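Local structure of GCN5-related N-acetyltransferase (Anabaena variabilis, 2OZG) at residues L297-L310 / T376-E388. The protein binds coenzyme A and probably transfers an acetyl group from acetyl-CoA to an amine, possibly that of an aminoglycoside, as a member of the GCN5-related N-acetyltransferase family. Residues are numbered along the deposited sequence; the frame is centred on the assembly and turned at random.
Sequences LEARGYPLGVEAEL and TALLKATQIFAGE
Leu-310 lies over the flank of helix 375-385, its CD2 set 3.5 Å from Ala-381 CB while CD1 reaches Ala-377 and CB meets Ile-384 CD1. Its CG stands anti to the backbone N (chi1 -177°), which lets the two methyls spread over successive turns of the helix. The other branch of Ile-384, CG2, touches two rings: it sits 3.7 Å above the centre of the Phe-385 face and 3.5 Å from Tyr-302 CE1. The Phe-385 edge takes Leu-297 CD2, and its CD1 lies over one face of the Arg-300 guanidinium, the two planes 87° apart. That guanidinium gives NH2 to Tyr-356 O and, through NH1, reaches a water that donates to the carbonyls of Ile-384 and Ala-386. Nearer the start of the helix, Lys-380 bends at chi3 (-61°) so that NZ meets Glu-309 O at 2.8 Å, nearly straight along the carbonyl, and also salt-bridges Glu-344. A methionine in its place would probably leave that carbonyl and the Glu-344 carboxylate without their cationic partner. Helix 375-385 thus packs across strand 308-315, the helix-on-sheet layering of the sterol carrier protein-like domain.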
# COMPACT_ATOMS: atom_id res chain seq x y z
N LEU A 297 -28.14 5.11 39.99
CA LEU A 297 -27.89 6.47 40.45
C LEU A 297 -27.40 6.52 41.91
O LEU A 297 -26.52 7.32 42.23
CB LEU A 297 -29.12 7.35 40.27
CG LEU A 297 -29.41 7.65 38.81
CD1 LEU A 297 -30.82 8.26 38.63
CD2 LEU A 297 -28.32 8.54 38.21
N GLU A 298 -27.96 5.66 42.78
CA GLU A 298 -27.55 5.63 44.18
C GLU A 298 -26.20 4.97 44.39
O GLU A 298 -25.51 5.26 45.36
CB GLU A 298 -28.62 4.95 45.05
CG GLU A 298 -29.92 5.76 45.09
CD GLU A 298 -30.92 5.22 46.06
OE1 GLU A 298 -30.83 4.00 46.34
OE2 GLU A 298 -31.78 6.03 46.52
N ALA A 299 -25.76 4.13 43.47
CA ALA A 299 -24.48 3.47 43.62
C ALA A 299 -23.29 4.27 43.15
O ALA A 299 -22.17 4.04 43.60
CB ALA A 299 -24.51 2.13 42.91
N ARG A 300 -23.53 5.25 42.28
CA ARG A 300 -22.49 6.08 41.67
C ARG A 300 -21.95 7.12 42.63
O ARG A 300 -22.68 7.53 43.53
CB ARG A 300 -23.15 6.85 40.52
CG ARG A 300 -22.24 7.52 39.52
CD ARG A 300 -23.07 8.41 38.69
NE ARG A 300 -22.39 9.04 37.57
CZ ARG A 300 -21.65 10.14 37.64
NH1 ARG A 300 -21.39 10.70 38.81
NH2 ARG A 300 -21.14 10.65 36.55
N GLY A 301 -20.68 7.51 42.47
CA GLY A 301 -20.14 8.66 43.19
C GLY A 301 -20.48 9.95 42.46
O GLY A 301 -20.63 9.95 41.23
N TYR A 302 -20.55 11.06 43.21
CA TYR A 302 -20.85 12.36 42.65
C TYR A 302 -19.78 13.34 43.08
O TYR A 302 -19.15 13.16 44.13
CB TYR A 302 -22.24 12.82 43.09
CG TYR A 302 -23.31 11.95 42.48
CD1 TYR A 302 -23.77 12.18 41.22
CD2 TYR A 302 -23.75 10.78 43.12
CE1 TYR A 302 -24.69 11.35 40.62
CE2 TYR A 302 -24.65 9.93 42.52
CZ TYR A 302 -25.13 10.23 41.28
OH TYR A 302 -26.04 9.43 40.64
N PRO A 303 -19.59 14.41 42.30
CA PRO A 303 -18.56 15.35 42.72
C PRO A 303 -18.89 16.03 44.02
O PRO A 303 -20.05 16.34 44.28
CB PRO A 303 -18.53 16.40 41.59
CG PRO A 303 -19.28 15.83 40.47
CD PRO A 303 -20.28 14.88 41.09
N LEU A 304 -17.88 16.27 44.85
CA LEU A 304 -18.07 17.06 46.05
C LEU A 304 -18.27 18.54 45.67
O LEU A 304 -17.71 19.05 44.70
CB LEU A 304 -16.86 16.92 46.98
CG LEU A 304 -16.61 15.54 47.61
CD1 LEU A 304 -15.25 15.53 48.31
CD2 LEU A 304 -17.76 15.22 48.61
N GLY A 305 -19.05 19.22 46.49
CA GLY A 305 -19.36 20.62 46.33
C GLY A 305 -20.67 20.83 45.61
O GLY A 305 -21.12 21.95 45.46
N VAL A 306 -21.28 19.75 45.14
CA VAL A 306 -22.54 19.81 44.43
C VAL A 306 -23.71 19.53 45.39
O VAL A 306 -23.71 18.56 46.15
CB VAL A 306 -22.54 18.84 43.25
CG1 VAL A 306 -23.90 18.82 42.57
CG2 VAL A 306 -21.40 19.19 42.24
N GLU A 307 -24.70 20.42 45.39
CA GLU A 307 -25.90 20.16 46.17
C GLU A 307 -27.03 20.51 45.21
O GLU A 307 -27.26 21.69 44.91
CB GLU A 307 -25.93 20.96 47.47
CG GLU A 307 -27.10 20.58 48.37
CD GLU A 307 -27.05 21.29 49.73
OE1 GLU A 307 -25.95 21.68 50.17
OE2 GLU A 307 -28.12 21.45 50.34
N ALA A 308 -27.73 19.49 44.73
CA ALA A 308 -28.78 19.71 43.75
C ALA A 308 -29.78 18.61 43.72
O ALA A 308 -29.45 17.46 44.00
CB ALA A 308 -28.19 19.84 42.38
N GLU A 309 -30.99 18.98 43.33
CA GLU A 309 -32.07 18.05 43.15
C GLU A 309 -32.46 18.08 41.66
O GLU A 309 -32.88 19.12 41.14
CB GLU A 309 -33.20 18.51 44.01
CG GLU A 309 -34.23 17.52 44.30
CD GLU A 309 -35.24 18.10 45.28
OE1 GLU A 309 -36.19 18.77 44.82
OE2 GLU A 309 -35.09 17.87 46.51
N LEU A 310 -32.30 16.98 40.96
CA LEU A 310 -32.66 16.93 39.56
C LEU A 310 -33.91 16.09 39.36
O LEU A 310 -33.94 14.93 39.78
CB LEU A 310 -31.46 16.38 38.70
CG LEU A 310 -31.65 16.34 37.18
CD1 LEU A 310 -32.01 17.69 36.60
CD2 LEU A 310 -30.41 15.82 36.55
N THR A 376 -32.38 25.41 34.01
CA THR A 376 -32.01 25.11 35.38
C THR A 376 -31.70 23.64 35.54
O THR A 376 -30.67 23.26 36.10
CB THR A 376 -33.12 25.54 36.34
OG1 THR A 376 -33.40 26.92 36.09
CG2 THR A 376 -32.63 25.40 37.78
N ALA A 377 -32.56 22.80 35.00
CA ALA A 377 -32.28 21.38 35.06
C ALA A 377 -31.01 21.07 34.28
O ALA A 377 -30.22 20.26 34.71
CB ALA A 377 -33.42 20.60 34.52
N LEU A 378 -30.77 21.71 33.15
CA LEU A 378 -29.52 21.47 32.40
C LEU A 378 -28.32 21.78 33.27
O LEU A 378 -27.35 21.05 33.27
CB LEU A 378 -29.44 22.30 31.12
CG LEU A 378 -30.27 21.94 29.88
CD1 LEU A 378 -29.91 22.91 28.78
CD2 LEU A 378 -30.00 20.52 29.40
N LEU A 379 -28.39 22.89 34.02
CA LEU A 379 -27.29 23.28 34.89
C LEU A 379 -27.09 22.28 36.02
O LEU A 379 -25.98 21.87 36.31
CB LEU A 379 -27.49 24.69 35.45
CG LEU A 379 -26.39 25.12 36.44
CD1 LEU A 379 -25.04 25.07 35.77
CD2 LEU A 379 -26.67 26.50 37.02
N LYS A 380 -28.18 21.89 36.67
CA LYS A 380 -28.09 20.92 37.75
C LYS A 380 -27.49 19.61 37.23
O LYS A 380 -26.54 19.09 37.82
CB LYS A 380 -29.46 20.74 38.41
CG LYS A 380 -29.93 21.97 39.06
CD LYS A 380 -31.19 21.77 39.90
CE LYS A 380 -32.41 21.28 39.05
NZ LYS A 380 -33.70 21.48 39.81
N ALA A 381 -27.98 19.12 36.10
CA ALA A 381 -27.41 17.89 35.52
C ALA A 381 -25.94 18.03 35.13
O ALA A 381 -25.18 17.08 35.23
CB ALA A 381 -28.17 17.47 34.35
N THR A 382 -25.54 19.20 34.67
CA THR A 382 -24.15 19.40 34.31
C THR A 382 -23.28 19.30 35.55
O THR A 382 -22.24 18.68 35.51
CB THR A 382 -23.96 20.77 33.64
OG1 THR A 382 -24.78 20.83 32.49
CG2 THR A 382 -22.55 21.02 33.24
N GLN A 383 -23.73 19.91 36.64
CA GLN A 383 -22.99 19.90 37.88
C GLN A 383 -22.89 18.47 38.44
O GLN A 383 -21.81 18.02 38.87
CB GLN A 383 -23.70 20.80 38.91
CG GLN A 383 -23.67 22.30 38.53
CD GLN A 383 -24.57 23.14 39.40
OE1 GLN A 383 -25.50 22.62 40.03
NE2 GLN A 383 -24.33 24.46 39.42
N ILE A 384 -24.02 17.76 38.43
CA ILE A 384 -24.11 16.37 38.96
C ILE A 384 -23.23 15.37 38.23
O ILE A 384 -22.53 14.54 38.86
CB ILE A 384 -25.58 15.88 38.95
CG1 ILE A 384 -26.41 16.69 39.95
CG2 ILE A 384 -25.74 14.40 39.31
CD1 ILE A 384 -27.92 16.49 39.85
N PHE A 385 -23.30 15.39 36.90
CA PHE A 385 -22.67 14.32 36.10
C PHE A 385 -21.31 14.63 35.53
O PHE A 385 -20.76 13.81 34.82
CB PHE A 385 -23.61 13.84 34.99
CG PHE A 385 -24.87 13.18 35.52
CD1 PHE A 385 -24.81 11.87 36.03
CD2 PHE A 385 -26.08 13.84 35.50
CE1 PHE A 385 -25.95 11.27 36.58
CE2 PHE A 385 -27.25 13.25 36.06
CZ PHE A 385 -27.17 11.97 36.58
N ALA A 386 -20.75 15.79 35.87
CA ALA A 386 -19.44 16.23 35.35
C ALA A 386 -18.38 15.26 35.82
O ALA A 386 -18.47 14.74 36.92
CB ALA A 386 -19.13 17.63 35.86
N GLY A 387 -17.39 15.02 34.97
CA GLY A 387 -16.36 14.09 35.33
C GLY A 387 -15.40 13.84 34.18
O GLY A 387 -15.61 14.29 33.07
N GLU A 388 -14.32 13.15 34.49
CA GLU A 388 -13.33 12.82 33.50
C GLU A 388 -14.01 11.91 32.45
O GLU A 388 -14.90 11.11 32.79
CB GLU A 388 -12.11 12.15 34.17
CG GLU A 388 -11.32 13.08 35.14
CD GLU A 388 -10.01 12.47 35.67
OE1 GLU A 388 -9.70 11.35 35.23
OE2 GLU A 388 -9.30 13.12 36.49
O HOH W 1 -20.36 13.18 38.11